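Local atomic coordinates of CELL WALL surface anchor family protein (Streptococcus pneumoniae, PDB entry 2WW8), a protein that serves as the adhesin of the pneumococcal pilus and probably binds host-cell surface components through an integrin I-like (von Willebrand A-type) domain. Residues A[619-624]-A[674-679]; A[204-209]-A[678-683]; A[649-654]-A[662-667]; A[189-194]-A[714-719]. All coordinates share one frame; numbering follows the deposited sequence.

Contact 1. Residues A[619-624]-A[674-679]. With CA (calcium ion), chain D.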
loop_
_atom_site.group_PDB
_atom_site.type_symbol
_atom_site.label_atom_id
_atom_site.label_comp_id
_atom_site.label_asym_id
_atom_site.label_seq_id
_atom_site.Cartn_x
_atom_site.Cartn_y
_atom_site.Cartn_z
ATOM N N ALA A 619 1.942 -8.934 23.175
ATOM C CA ALA A 619 3.259 -8.396 22.766
ATOM C C ALA A 619 3.807 -8.860 21.403
ATOM O O ALA A 619 4.756 -8.221 20.900
ATOM C CB ALA A 619 4.322 -8.687 23.835
ATOM N N ASP A 620 3.265 -9.944 20.835
ATOM C CA ASP A 620 3.839 -10.572 19.633
ATOM C C ASP A 620 3.111 -10.182 18.347
ATOM O O ASP A 620 3.525 -10.573 17.241
ATOM C CB ASP A 620 3.841 -12.087 19.771
ATOM C CG ASP A 620 4.496 -12.500 21.054
ATOM O OD1 ASP A 620 5.489 -11.834 21.455
ATOM O OD2 ASP A 620 3.973 -13.427 21.713
ATOM N N TYR A 621 2.046 -9.393 18.459
ATOM C CA TYR A 621 1.334 -9.064 17.225
ATOM C C TYR A 621 0.654 -7.730 17.440
ATOM O O TYR A 621 0.494 -7.282 18.581
ATOM C CB TYR A 621 0.301 -10.147 16.868
ATOM C CG TYR A 621 -0.864 -10.195 17.862
ATOM C CD1 TYR A 621 -2.014 -9.400 17.652
ATOM C CD2 TYR A 621 -0.791 -10.995 19.006
ATOM C CE1 TYR A 621 -3.062 -9.423 18.580
ATOM C CE2 TYR A 621 -1.819 -11.037 19.915
ATOM C CZ TYR A 621 -2.938 -10.232 19.679
ATOM O OH TYR A 621 -3.971 -10.245 20.585
ATOM N N THR A 622 0.217 -7.114 16.346
ATOM C CA THR A 622 -0.780 -6.059 16.456
ATOM C C THR A 622 -2.007 -6.362 15.597
ATOM O O THR A 622 -1.900 -6.984 14.530
ATOM C CB THR A 622 -0.225 -4.637 16.111
ATOM O OG1 THR A 622 -0.046 -4.460 14.689
ATOM C CG2 THR A 622 1.047 -4.300 16.864
ATOM N N LEU A 623 -3.171 -5.896 16.043
ATOM C CA LEU A 623 -4.394 -5.955 15.246
ATOM C C LEU A 623 -5.108 -4.609 15.440
ATOM O O LEU A 623 -5.485 -4.270 16.576
ATOM C CB LEU A 623 -5.276 -7.146 15.664
ATOM C CG LEU A 623 -6.392 -7.389 14.626
ATOM C CD1 LEU A 623 -5.822 -7.943 13.313
ATOM C CD2 LEU A 623 -7.522 -8.291 15.147
ATOM N N THR A 624 -5.200 -3.829 14.359
ATOM C CA THR A 624 -5.798 -2.501 14.406
ATOM C C THR A 624 -6.786 -2.398 13.239
ATOM O O THR A 624 -6.737 -3.182 12.291
ATOM C CB THR A 624 -4.745 -1.353 14.366
ATOM O OG1 THR A 624 -3.987 -1.512 13.160
ATOM C CG2 THR A 624 -3.740 -1.403 15.612
ATOM N N VAL A 674 -8.872 -3.893 8.178
ATOM C CA VAL A 674 -8.156 -4.374 9.386
ATOM C C VAL A 674 -6.723 -4.698 8.960
ATOM O O VAL A 674 -6.537 -5.145 7.809
ATOM C CB VAL A 674 -8.820 -5.690 9.834
ATOM C CG1 VAL A 674 -8.029 -6.405 10.922
ATOM C CG2 VAL A 674 -10.196 -5.304 10.416
ATOM N N THR A 675 -5.772 -4.484 9.875
ATOM C CA THR A 675 -4.322 -4.751 9.689
ATOM C C THR A 675 -3.767 -5.639 10.798
ATOM O O THR A 675 -3.991 -5.374 11.996
ATOM C CB THR A 675 -3.539 -3.423 9.696
ATOM O OG1 THR A 675 -4.109 -2.554 8.710
ATOM C CG2 THR A 675 -2.013 -3.600 9.410
ATOM N N LEU A 676 -3.078 -6.709 10.404
ATOM C CA LEU A 676 -2.421 -7.576 11.355
ATOM C C LEU A 676 -0.907 -7.435 11.121
ATOM O O LEU A 676 -0.453 -7.465 9.977
ATOM C CB LEU A 676 -2.809 -9.030 11.115
ATOM C CG LEU A 676 -1.959 -10.094 11.824
ATOM C CD1 LEU A 676 -2.216 -10.154 13.318
ATOM C CD2 LEU A 676 -2.208 -11.504 11.256
ATOM N N THR A 677 -0.111 -7.247 12.172
ATOM C CA THR A 677 1.350 -7.325 11.967
ATOM C C THR A 677 1.959 -8.331 12.941
ATOM O O THR A 677 1.348 -8.582 13.989
ATOM C CB THR A 677 2.094 -5.991 12.128
ATOM O OG1 THR A 677 2.011 -5.587 13.493
ATOM C CG2 THR A 677 1.605 -4.867 11.209
ATOM N N TYR A 678 3.112 -8.931 12.596
ATOM C CA TYR A 678 3.804 -9.815 13.496
ATOM C C TYR A 678 5.223 -9.952 12.918
ATOM O O TYR A 678 5.515 -9.504 11.821
ATOM C CB TYR A 678 3.097 -11.186 13.689
ATOM C CG TYR A 678 2.878 -11.942 12.386
ATOM C CD1 TYR A 678 1.710 -11.747 11.608
ATOM C CD2 TYR A 678 3.865 -12.793 11.883
ATOM C CE1 TYR A 678 1.529 -12.427 10.392
ATOM C CE2 TYR A 678 3.684 -13.502 10.678
ATOM C CZ TYR A 678 2.530 -13.307 9.935
ATOM O OH TYR A 678 2.375 -14.016 8.750
ATOM N N ASN A 679 6.109 -10.600 13.660
ATOM C CA ASN A 679 7.499 -10.696 13.266
ATOM C C ASN A 679 7.838 -12.150 13.057
ATOM O O ASN A 679 7.273 -12.997 13.757
ATOM C CB ASN A 679 8.390 -10.073 14.347
ATOM C CG ASN A 679 8.174 -8.566 14.456
ATOM O OD1 ASN A 679 8.129 -7.834 13.449
ATOM N ND2 ASN A 679 8.047 -8.084 15.684
HETATM CA CA CA D . 5.356 -13.498 23.689
HETATM O O HOH W 1 5.871 -11.601 16.492
HETATM O O HOH W 2 -2.003 -3.640 13.026
HETATM O O HOH W 3 6.571 -11.525 24.500
#
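Thr622 and Thr677 face each other as a hydrogen-bonded antiparallel pair, and their hydroxyls meet at 2.6 Å between Thr622 OG1 and Thr677 OG1, where either could be the donor. From its CB, which lies 3.6 Å from Thr677 OG1, Thr622 sends CG2 past the same oxygen, while OG1 touches that hydroxyl and a water. OG1 stands between the backbone N and the carbonyl carbon (chi1 75°), which turns it across to the neighbouring strand; Thr677 adopts the same rotation. The same water also hydrogen-bonds to Thr624 OG1 and donates to Thr675 O, so polar groups run along this face. On the other face Leu623 CD1 reaches Val674 CG1 at 3.6 Å and rests on Leu676 CB, within a core that Leu631 and Val663 extend. Between the backbones, Thr675 N gives a nearly straight bond to Thr624 O (2.9 Å, 171°). At the Asp620 end, a second water joins Asp620 O to Asn679 N. The Asp620 carboxylate grips calcium through OD2 (2.4 Å) and OD1 (2.8 Å). Water, backbone oxygens of Leu610 and Arg615, and the Asp613 and Asp617 side chains share this loop-bound calcium site beside an antiparallel sheet of the Ig-like domain.

Contact 2. Residues A[204-209]-A[678-683]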
loop_
_atom_site.group_PDB
_atom_site.type_symbol
_atom_site.label_atom_id
_atom_site.label_comp_id
_atom_site.label_asym_id
_atom_site.label_seq_id
_atom_site.Cartn_x
_atom_site.Cartn_y
_atom_site.Cartn_z
ATOM N N TYR A 204 12.112 -10.194 10.191
ATOM C CA TYR A 204 11.259 -9.303 9.389
ATOM C C TYR A 204 9.911 -9.124 10.032
ATOM O O TYR A 204 9.378 -10.027 10.724
ATOM C CB TYR A 204 11.015 -9.952 8.021
ATOM C CG TYR A 204 12.297 -10.236 7.238
ATOM C CD1 TYR A 204 13.048 -11.382 7.474
ATOM C CD2 TYR A 204 12.765 -9.321 6.308
ATOM C CE1 TYR A 204 14.230 -11.634 6.750
ATOM C CE2 TYR A 204 13.913 -9.563 5.578
ATOM C CZ TYR A 204 14.649 -10.705 5.805
ATOM O OH TYR A 204 15.815 -10.898 5.052
ATOM N N GLY A 205 9.337 -7.957 9.746
ATOM C CA GLY A 205 7.936 -7.735 10.076
ATOM C C GLY A 205 6.996 -8.040 8.911
ATOM O O GLY A 205 7.296 -7.639 7.775
ATOM N N ILE A 206 5.872 -8.698 9.209
ATOM C CA ILE A 206 4.908 -9.116 8.220
ATOM C C ILE A 206 3.613 -8.347 8.501
ATOM O O ILE A 206 3.219 -8.196 9.654
ATOM C CB ILE A 206 4.588 -10.633 8.329
ATOM C CG1 ILE A 206 5.873 -11.468 8.256
ATOM C CG2 ILE A 206 3.747 -11.035 7.140
ATOM C CD1 ILE A 206 6.605 -11.307 6.962
ATOM N N GLU A 207 2.960 -7.901 7.433
ATOM C CA GLU A 207 1.679 -7.193 7.502
ATOM C C GLU A 207 0.665 -7.841 6.561
ATOM O O GLU A 207 0.989 -8.042 5.383
ATOM C CB GLU A 207 1.907 -5.730 7.068
ATOM C CG GLU A 207 0.621 -4.884 6.934
ATOM C CD GLU A 207 0.881 -3.712 5.998
ATOM O OE1 GLU A 207 0.743 -3.845 4.735
ATOM O OE2 GLU A 207 1.252 -2.670 6.587
ATOM N N LEU A 208 -0.560 -8.066 7.049
ATOM C CA LEU A 208 -1.741 -8.559 6.313
ATOM C C LEU A 208 -2.814 -7.507 6.523
ATOM O O LEU A 208 -2.928 -6.982 7.626
ATOM C CB LEU A 208 -2.249 -9.900 6.869
ATOM C CG LEU A 208 -1.506 -11.169 6.442
ATOM C CD1 LEU A 208 -0.113 -11.252 7.068
ATOM C CD2 LEU A 208 -2.374 -12.404 6.766
ATOM N N THR A 209 -3.546 -7.190 5.451
ATOM C CA THR A 209 -4.699 -6.327 5.573
ATOM C C THR A 209 -5.881 -6.965 4.826
ATOM O O THR A 209 -5.667 -7.792 3.931
ATOM C CB THR A 209 -4.472 -4.903 5.045
ATOM O OG1 THR A 209 -4.490 -4.876 3.610
ATOM C CG2 THR A 209 -3.192 -4.256 5.571
ATOM N N TYR A 678 3.112 -8.931 12.596
ATOM C CA TYR A 678 3.804 -9.815 13.496
ATOM C C TYR A 678 5.223 -9.952 12.918
ATOM O O TYR A 678 5.515 -9.504 11.821
ATOM C CB TYR A 678 3.097 -11.186 13.689
ATOM C CG TYR A 678 2.878 -11.942 12.386
ATOM C CD1 TYR A 678 1.710 -11.747 11.608
ATOM C CD2 TYR A 678 3.865 -12.793 11.883
ATOM C CE1 TYR A 678 1.529 -12.427 10.392
ATOM C CE2 TYR A 678 3.684 -13.502 10.678
ATOM C CZ TYR A 678 2.530 -13.307 9.935
ATOM O OH TYR A 678 2.375 -14.016 8.750
ATOM N N ASN A 679 6.109 -10.600 13.660
ATOM C CA ASN A 679 7.499 -10.696 13.266
ATOM C C ASN A 679 7.838 -12.150 13.057
ATOM O O ASN A 679 7.273 -12.997 13.757
ATOM C CB ASN A 679 8.390 -10.073 14.347
ATOM C CG ASN A 679 8.174 -8.566 14.456
ATOM O OD1 ASN A 679 8.129 -7.834 13.449
ATOM N ND2 ASN A 679 8.047 -8.084 15.684
ATOM N N VAL A 680 8.715 -12.402 12.075
ATOM C CA VAL A 680 9.247 -13.745 11.816
ATOM C C VAL A 680 10.757 -13.697 11.670
ATOM O O VAL A 680 11.359 -12.646 11.453
ATOM C CB VAL A 680 8.669 -14.434 10.561
ATOM C CG1 VAL A 680 7.105 -14.453 10.606
ATOM C CG2 VAL A 680 9.192 -13.695 9.301
ATOM N N ARG A 681 11.317 -14.894 11.757
ATOM C CA ARG A 681 12.722 -15.116 11.597
ATOM C C ARG A 681 12.917 -16.402 10.781
ATOM O O ARG A 681 12.305 -17.462 11.058
ATOM C CB ARG A 681 13.346 -15.279 12.992
ATOM C CG ARG A 681 14.896 -15.341 12.963
ATOM C CD ARG A 681 15.454 -15.558 14.369
ATOM N NE ARG A 681 16.913 -15.567 14.311
ATOM C CZ ARG A 681 17.651 -16.670 14.271
ATOM N NH1 ARG A 681 17.071 -17.868 14.276
ATOM N NH2 ARG A 681 18.977 -16.582 14.214
ATOM N N LEU A 682 13.837 -16.312 9.823
ATOM C CA LEU A 682 14.331 -17.527 9.186
ATOM C C LEU A 682 14.985 -18.492 10.186
ATOM O O LEU A 682 15.858 -18.122 10.976
ATOM C CB LEU A 682 15.292 -17.168 8.049
ATOM C CG LEU A 682 15.826 -18.315 7.195
ATOM C CD1 LEU A 682 14.717 -19.116 6.514
ATOM C CD2 LEU A 682 16.806 -17.731 6.177
ATOM N N ASN A 683 14.536 -19.741 10.175
ATOM C CA ASN A 683 15.087 -20.745 11.049
ATOM C C ASN A 683 16.563 -21.057 10.755
ATOM O O ASN A 683 17.005 -21.039 9.609
ATOM C CB ASN A 683 14.242 -22.007 10.960
ATOM C CG ASN A 683 14.769 -23.078 11.864
ATOM O OD1 ASN A 683 15.679 -23.814 11.492
ATOM N ND2 ASN A 683 14.235 -23.146 13.084
#
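One face of the Tyr678 ring carries Ile206, whose CB sits 3.9 Å from the ring centroid and 20° off its normal, a CH-pi contact displaced toward the hydroxyl side. Leu208 CD1 comes in obliquely, 3.9 Å from Tyr678 CE1. Strands 203-218 and 673-682, parts of the chain more than 460 residues apart here, build one antiparallel beta ladder. A chi1 of 57° sets the Tyr678 ring between the two backbone arms of its CA and over the side chain of Ile206, and its OH is hydrogen-bonded to Asp600 OD2. Ile206 CG1 also meets Val680 CG1 at 4.0 Å, the two side chains crossing at about a right angle. Hydrogen-bonded pairs Tyr204-Val680 and Ile206-Tyr678 flank the non-hydrogen-bonded pair Gly205-Asn679. The bond from Ile206 N to Tyr678 O is short and straight (2.8 Å, 171°). On the other side of the sheet, Asn679 OD1, which takes a weak hydrogen bond from Asn197, lies 3.4 Å from Gly205 CA.

Contact 3. Residues A[649-654]-A[662-667]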
loop_
_atom_site.group_PDB
_atom_site.type_symbol
_atom_site.label_atom_id
_atom_site.label_comp_id
_atom_site.label_asym_id
_atom_site.label_seq_id
_atom_site.Cartn_x
_atom_site.Cartn_y
_atom_site.Cartn_z
ATOM N N ASN A 649 -15.392 -8.248 17.850
ATOM C CA ASN A 649 -15.462 -9.706 17.955
ATOM C C ASN A 649 -14.244 -10.395 17.351
ATOM O O ASN A 649 -14.293 -11.625 17.101
ATOM C CB ASN A 649 -16.794 -10.213 17.315
ATOM C CG ASN A 649 -18.035 -9.787 18.112
ATOM O OD1 ASN A 649 -18.978 -9.139 17.616
ATOM N ND2 ASN A 649 -18.023 -10.131 19.376
ATOM N N ALA A 650 -13.163 -9.652 17.090
ATOM C CA ALA A 650 -11.986 -10.228 16.426
ATOM C C ALA A 650 -11.080 -10.895 17.455
ATOM O O ALA A 650 -10.963 -10.382 18.569
ATOM C CB ALA A 650 -11.164 -9.178 15.647
ATOM N N LYS A 651 -10.501 -12.049 17.109
ATOM C CA LYS A 651 -9.534 -12.691 17.988
ATOM C C LYS A 651 -8.364 -13.078 17.113
ATOM O O LYS A 651 -8.566 -13.458 15.954
ATOM C CB LYS A 651 -10.111 -13.957 18.606
ATOM C CG LYS A 651 -10.783 -13.692 19.928
ATOM C CD LYS A 651 -12.241 -13.996 19.884
ATOM C CE LYS A 651 -12.840 -13.568 21.236
ATOM N NZ LYS A 651 -12.861 -12.095 21.581
ATOM N N VAL A 652 -7.154 -13.012 17.689
ATOM C CA VAL A 652 -5.942 -13.502 17.051
ATOM C C VAL A 652 -5.473 -14.733 17.814
ATOM O O VAL A 652 -5.192 -14.638 19.014
ATOM C CB VAL A 652 -4.883 -12.404 16.995
ATOM C CG1 VAL A 652 -3.696 -12.855 16.156
ATOM C CG2 VAL A 652 -5.502 -11.119 16.386
ATOM N N LEU A 653 -5.393 -15.882 17.144
ATOM C CA LEU A 653 -5.028 -17.153 17.775
ATOM C C LEU A 653 -3.782 -17.728 17.128
ATOM O O LEU A 653 -3.449 -17.448 15.953
ATOM C CB LEU A 653 -6.166 -18.184 17.657
ATOM C CG LEU A 653 -7.477 -17.512 18.090
ATOM C CD1 LEU A 653 -8.716 -18.297 17.680
ATOM C CD2 LEU A 653 -7.446 -17.372 19.687
ATOM N N TYR A 654 -3.081 -18.543 17.906
ATOM C CA TYR A 654 -1.855 -19.120 17.370
ATOM C C TYR A 654 -1.851 -20.587 17.769
ATOM O O TYR A 654 -1.834 -20.887 18.967
ATOM C CB TYR A 654 -0.592 -18.499 17.962
ATOM C CG TYR A 654 0.688 -19.208 17.466
ATOM C CD1 TYR A 654 1.049 -19.193 16.110
ATOM C CD2 TYR A 654 1.515 -19.897 18.330
ATOM C CE1 TYR A 654 2.184 -19.840 15.644
ATOM C CE2 TYR A 654 2.676 -20.561 17.875
ATOM C CZ TYR A 654 3.015 -20.498 16.538
ATOM O OH TYR A 654 4.151 -21.106 16.056
ATOM N N ARG A 662 -4.514 -17.665 13.306
ATOM C CA ARG A 662 -5.837 -17.397 12.749
ATOM C C ARG A 662 -6.371 -16.077 13.311
ATOM O O ARG A 662 -6.252 -15.757 14.530
ATOM C CB ARG A 662 -6.825 -18.535 13.061
ATOM C CG ARG A 662 -6.437 -19.806 12.316
ATOM C CD ARG A 662 -6.842 -21.046 13.061
ATOM N NE ARG A 662 -8.216 -20.893 13.483
ATOM C CZ ARG A 662 -8.679 -21.106 14.716
ATOM N NH1 ARG A 662 -7.899 -21.552 15.724
ATOM N NH2 ARG A 662 -9.971 -20.889 14.903
ATOM N N VAL A 663 -7.010 -15.333 12.418
ATOM C CA VAL A 663 -7.775 -14.178 12.885
ATOM C C VAL A 663 -9.242 -14.471 12.565
ATOM O O VAL A 663 -9.600 -14.673 11.400
ATOM C CB VAL A 663 -7.310 -12.852 12.227
ATOM C CG1 VAL A 663 -8.189 -11.673 12.754
ATOM C CG2 VAL A 663 -5.822 -12.607 12.361
ATOM N N THR A 664 -10.075 -14.483 13.603
ATOM C CA THR A 664 -11.495 -14.764 13.503
ATOM C C THR A 664 -12.325 -13.533 13.801
ATOM O O THR A 664 -11.824 -12.599 14.401
ATOM C CB THR A 664 -11.898 -15.933 14.446
ATOM O OG1 THR A 664 -11.696 -15.511 15.788
ATOM C CG2 THR A 664 -11.069 -17.260 14.202
ATOM N N GLY A 665 -13.579 -13.531 13.362
ATOM C CA GLY A 665 -14.548 -12.533 13.776
ATOM C C GLY A 665 -14.434 -11.232 12.996
ATOM O O GLY A 665 -14.552 -10.186 13.613
ATOM N N LEU A 666 -14.151 -11.296 11.696
ATOM C CA LEU A 666 -14.033 -10.092 10.879
ATOM C C LEU A 666 -15.385 -9.734 10.292
ATOM O O LEU A 666 -16.005 -10.592 9.675
ATOM C CB LEU A 666 -13.094 -10.327 9.669
ATOM C CG LEU A 666 -11.638 -10.652 10.150
ATOM C CD1 LEU A 666 -10.636 -10.945 9.000
ATOM C CD2 LEU A 666 -11.140 -9.457 10.944
ATOM N N TYR A 667 -15.782 -8.470 10.397
ATOM C CA TYR A 667 -17.038 -7.941 9.842
ATOM C C TYR A 667 -16.702 -6.605 9.179
ATOM O O TYR A 667 -16.417 -5.654 9.905
ATOM C CB TYR A 667 -18.120 -7.754 10.920
ATOM C CG TYR A 667 -18.570 -9.021 11.652
ATOM C CD1 TYR A 667 -17.768 -9.593 12.672
ATOM C CD2 TYR A 667 -19.784 -9.630 11.337
ATOM C CE1 TYR A 667 -18.179 -10.729 13.322
ATOM C CE2 TYR A 667 -20.231 -10.785 12.029
ATOM C CZ TYR A 667 -19.386 -11.320 13.001
ATOM O OH TYR A 667 -19.752 -12.445 13.732
HETATM O O HOH W 4 -15.280 -7.730 15.116
HETATM O O HOH W 5 -13.880 -14.373 16.885
#
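Arg662 O accepts the shortest direct hydrogen bond between the two segments, from Leu653 N at 2.8 Å, a nearly straight bond (169°) lying in the carbonyl plane. The same oxygen also receives a CA-H...O approach from Val652. Arg662 N returns a bond to Leu653 O, its donor tilted out of the carbonyl plane. Above this pair the side chains cross: Leu653 CD1 lies over one face of the guanidinium, 3.9 Å from Arg662 NH1, and a bend at chi3 (48°) of the arginine folds its end back over the leucine. NH1 has a further, weak ion pair with Asp655. Strands 651-655 and 660-668 form a beta hairpin at the margin of an antiparallel sheet of the Ig-like domain, with strand 593-601 on the far side of 660-668. Opposite Gly596 of that strand, Gly665 and Leu666 make a G1 beta bulge, where Gly665 has a positive phi (82°). Its CA approaches Asn649 O at 3.5 Å. A water links Asn649 O to Thr664 OG1, and another spans Asn649 N and Gly665 O. On the buried face Val652 CG2 meets Val663 CG2 at 4.3 Å.

Contact 4. Residues A[189-194]-A[714-719]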
loop_
_atom_site.group_PDB
_atom_site.type_symbol
_atom_site.label_atom_id
_atom_site.label_comp_id
_atom_site.label_asym_id
_atom_site.label_seq_id
_atom_site.Cartn_x
_atom_site.Cartn_y
_atom_site.Cartn_z
ATOM N N LEU A 189 -7.335 -7.677 -0.251
ATOM C CA LEU A 189 -6.542 -8.262 0.795
ATOM C C LEU A 189 -5.087 -7.986 0.427
ATOM O O LEU A 189 -4.798 -7.629 -0.739
ATOM C CB LEU A 189 -6.848 -9.763 1.056
ATOM C CG LEU A 189 -6.775 -10.724 -0.140
ATOM C CD1 LEU A 189 -5.297 -10.941 -0.504
ATOM C CD2 LEU A 189 -7.420 -12.097 0.126
ATOM N N SER A 190 -4.197 -8.121 1.420
ATOM C CA SER A 190 -2.782 -7.812 1.173
ATOM C C SER A 190 -1.898 -8.536 2.148
ATOM O O SER A 190 -2.283 -8.769 3.280
ATOM C CB SER A 190 -2.493 -6.300 1.167
ATOM O OG SER A 190 -2.416 -5.778 2.494
ATOM N N LYS A 191 -0.700 -8.882 1.701
ATOM C CA LYS A 191 0.320 -9.504 2.532
ATOM C C LYS A 191 1.691 -9.071 2.047
ATOM O O LYS A 191 1.982 -9.090 0.830
ATOM C CB LYS A 191 0.229 -11.017 2.446
ATOM C CG LYS A 191 1.214 -11.651 3.472
ATOM C CD LYS A 191 0.869 -13.113 3.732
ATOM C CE LYS A 191 1.995 -13.689 4.565
ATOM N NZ LYS A 191 1.865 -15.160 4.536
ATOM N N ARG A 192 2.559 -8.634 2.958
ATOM C CA ARG A 192 3.913 -8.230 2.543
ATOM C C ARG A 192 4.871 -8.266 3.729
ATOM O O ARG A 192 4.451 -8.277 4.877
ATOM C CB ARG A 192 3.894 -6.810 1.928
ATOM C CG ARG A 192 3.495 -5.709 2.923
ATOM C CD ARG A 192 3.895 -4.350 2.410
ATOM N NE ARG A 192 3.396 -3.332 3.354
ATOM C CZ ARG A 192 3.852 -2.091 3.451
ATOM N NH1 ARG A 192 4.799 -1.704 2.608
ATOM N NH2 ARG A 192 3.370 -1.230 4.359
ATOM N N ILE A 193 6.161 -8.258 3.443
ATOM C CA ILE A 193 7.152 -7.886 4.447
ATOM C C ILE A 193 7.059 -6.354 4.411
ATOM O O ILE A 193 7.191 -5.755 3.336
ATOM C CB ILE A 193 8.572 -8.421 4.063
ATOM C CG1 ILE A 193 8.644 -9.956 4.166
ATOM C CG2 ILE A 193 9.657 -7.811 4.990
ATOM C CD1 ILE A 193 9.735 -10.548 3.291
ATOM N N TYR A 194 6.776 -5.709 5.551
ATOM C CA TYR A 194 6.718 -4.233 5.554
ATOM C C TYR A 194 7.928 -3.566 6.217
ATOM O O TYR A 194 8.106 -2.338 6.174
ATOM C CB TYR A 194 5.443 -3.710 6.213
ATOM C CG TYR A 194 5.440 -3.849 7.729
ATOM C CD1 TYR A 194 5.248 -5.075 8.345
ATOM C CD2 TYR A 194 5.631 -2.724 8.525
ATOM C CE1 TYR A 194 5.234 -5.186 9.725
ATOM C CE2 TYR A 194 5.642 -2.790 9.886
ATOM C CZ TYR A 194 5.430 -4.017 10.474
ATOM O OH TYR A 194 5.424 -4.059 11.835
ATOM N N PRO A 714 -1.247 -13.099 -1.356
ATOM C CA PRO A 714 0.036 -13.362 -2.026
ATOM C C PRO A 714 1.169 -13.593 -0.992
ATOM O O PRO A 714 0.952 -13.245 0.166
ATOM C CB PRO A 714 0.266 -12.071 -2.809
ATOM C CG PRO A 714 -0.401 -11.010 -1.979
ATOM C CD PRO A 714 -1.609 -11.667 -1.352
ATOM N N ILE A 715 2.315 -14.196 -1.348
ATOM C CA ILE A 715 3.291 -14.689 -0.348
ATOM C C ILE A 715 4.758 -14.194 -0.555
ATOM O O ILE A 715 5.349 -14.482 -1.591
ATOM C CB ILE A 715 3.358 -16.254 -0.342
ATOM C CG1 ILE A 715 1.971 -16.895 -0.391
ATOM C CG2 ILE A 715 4.059 -16.741 0.909
ATOM C CD1 ILE A 715 1.300 -16.740 0.925
ATOM N N PRO A 716 5.357 -13.501 0.436
ATOM C CA PRO A 716 6.755 -13.078 0.427
ATOM C C PRO A 716 7.716 -14.247 0.654
ATOM O O PRO A 716 7.299 -15.333 1.086
ATOM C CB PRO A 716 6.849 -12.172 1.665
ATOM C CG PRO A 716 5.398 -11.691 1.884
ATOM C CD PRO A 716 4.663 -12.990 1.650
ATOM N N LYS A 717 8.998 -13.989 0.376
ATOM C CA LYS A 717 10.032 -15.022 0.503
ATOM C C LYS A 717 11.247 -14.411 1.177
ATOM O O LYS A 717 11.504 -13.221 0.967
ATOM C CB LYS A 717 10.499 -15.529 -0.867
ATOM C CG LYS A 717 9.441 -16.360 -1.575
ATOM C CD LYS A 717 8.661 -15.547 -2.573
ATOM C CE LYS A 717 7.846 -16.494 -3.464
ATOM N NZ LYS A 717 6.443 -16.678 -2.894
ATOM N N ILE A 718 11.999 -15.212 1.936
ATOM C CA ILE A 718 13.228 -14.707 2.540
ATOM C C ILE A 718 14.281 -15.797 2.406
ATOM O O ILE A 718 13.940 -17.000 2.302
ATOM C CB ILE A 718 13.043 -14.301 4.027
ATOM C CG1 ILE A 718 12.587 -15.510 4.859
ATOM C CG2 ILE A 718 12.058 -13.103 4.125
ATOM C CD1 ILE A 718 12.553 -15.268 6.353
ATOM N N ARG A 719 15.548 -15.366 2.375
ATOM C CA ARG A 719 16.654 -16.321 2.362
ATOM C C ARG A 719 17.854 -15.784 3.125
ATOM O O ARG A 719 17.858 -14.626 3.558
ATOM C CB ARG A 719 17.108 -16.599 0.927
ATOM C CG ARG A 719 17.614 -15.324 0.259
ATOM C CD ARG A 719 18.359 -15.664 -0.995
ATOM N NE ARG A 719 18.776 -14.493 -1.753
ATOM C CZ ARG A 719 19.551 -14.585 -2.822
ATOM N NH1 ARG A 719 19.957 -15.788 -3.200
ATOM N NH2 ARG A 719 19.915 -13.497 -3.485
#
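Lys191 stretches its side chain past Pro714 and Pro716, crossing the Pro716 ring at about a right angle. With CG anti to the backbone N (chi1 -173°) and the chain extended beyond it, Lys191 CB passes 3.3 Å from Pro714 O, CE comes 4.0 Å from Pro716 CD, and the NZ end crosses obliquely near CD1 of Ile715. Pro714 O is buried here and has no hydrogen-bonding partner. Further along, Ile193 and Pro716 slide past each other in opposite directions, Ile193 CD1 lying 3.7 Å from Pro716 CB. The same methyl meets Ile718 CG2 at 3.6 Å, those two side chains crossing at a slant. At the other end Leu189 CD1 rests 3.9 Å from Pro714 CD. The end-to-end directions of the touching parts lie 8° apart, and the segments meet mainly through side chains and proline rings, without backbone hydrogen bonds. Lys717 NZ folds back to Ile715 O (2.8 Å) and also pairs with Asp693. Beyond the prolines, Lys191 NZ is covalently joined to Asn695 CG and hydrogen-bonded to Thr698. Such a lysine-asparagine crosslink is the intramolecular isopeptide bond characteristic of Gram-positive pilins, here tying strand 187-196 to a distant segment around Asn695.

Strand 673-682 is common to contacts 1 and 2 (centres 10 Å apart), pairing with 621-625 along one edge and 203-218 along the other. Strand 203-218 pairs with 187-196, so contact 4 follows, its centre 8 Å from that of contact 2, with Gly205 O 3.0 Å from Tyr194 N. Contact 3 belongs to a second sheet that packs on contact 1: Val652 CG2 lies 3.7 Å from Leu623 CD2. Calcium is bound at contact 1, about 10 Å from the side chain of Asn679 and 12 Å from that of Val652; the lysine-asparagine crosslink starts at contact 4, where Lys191 CE lies 4.2 Å from Tyr678 OH. Contacts 3 and 4 do not touch (centres 20 Å apart).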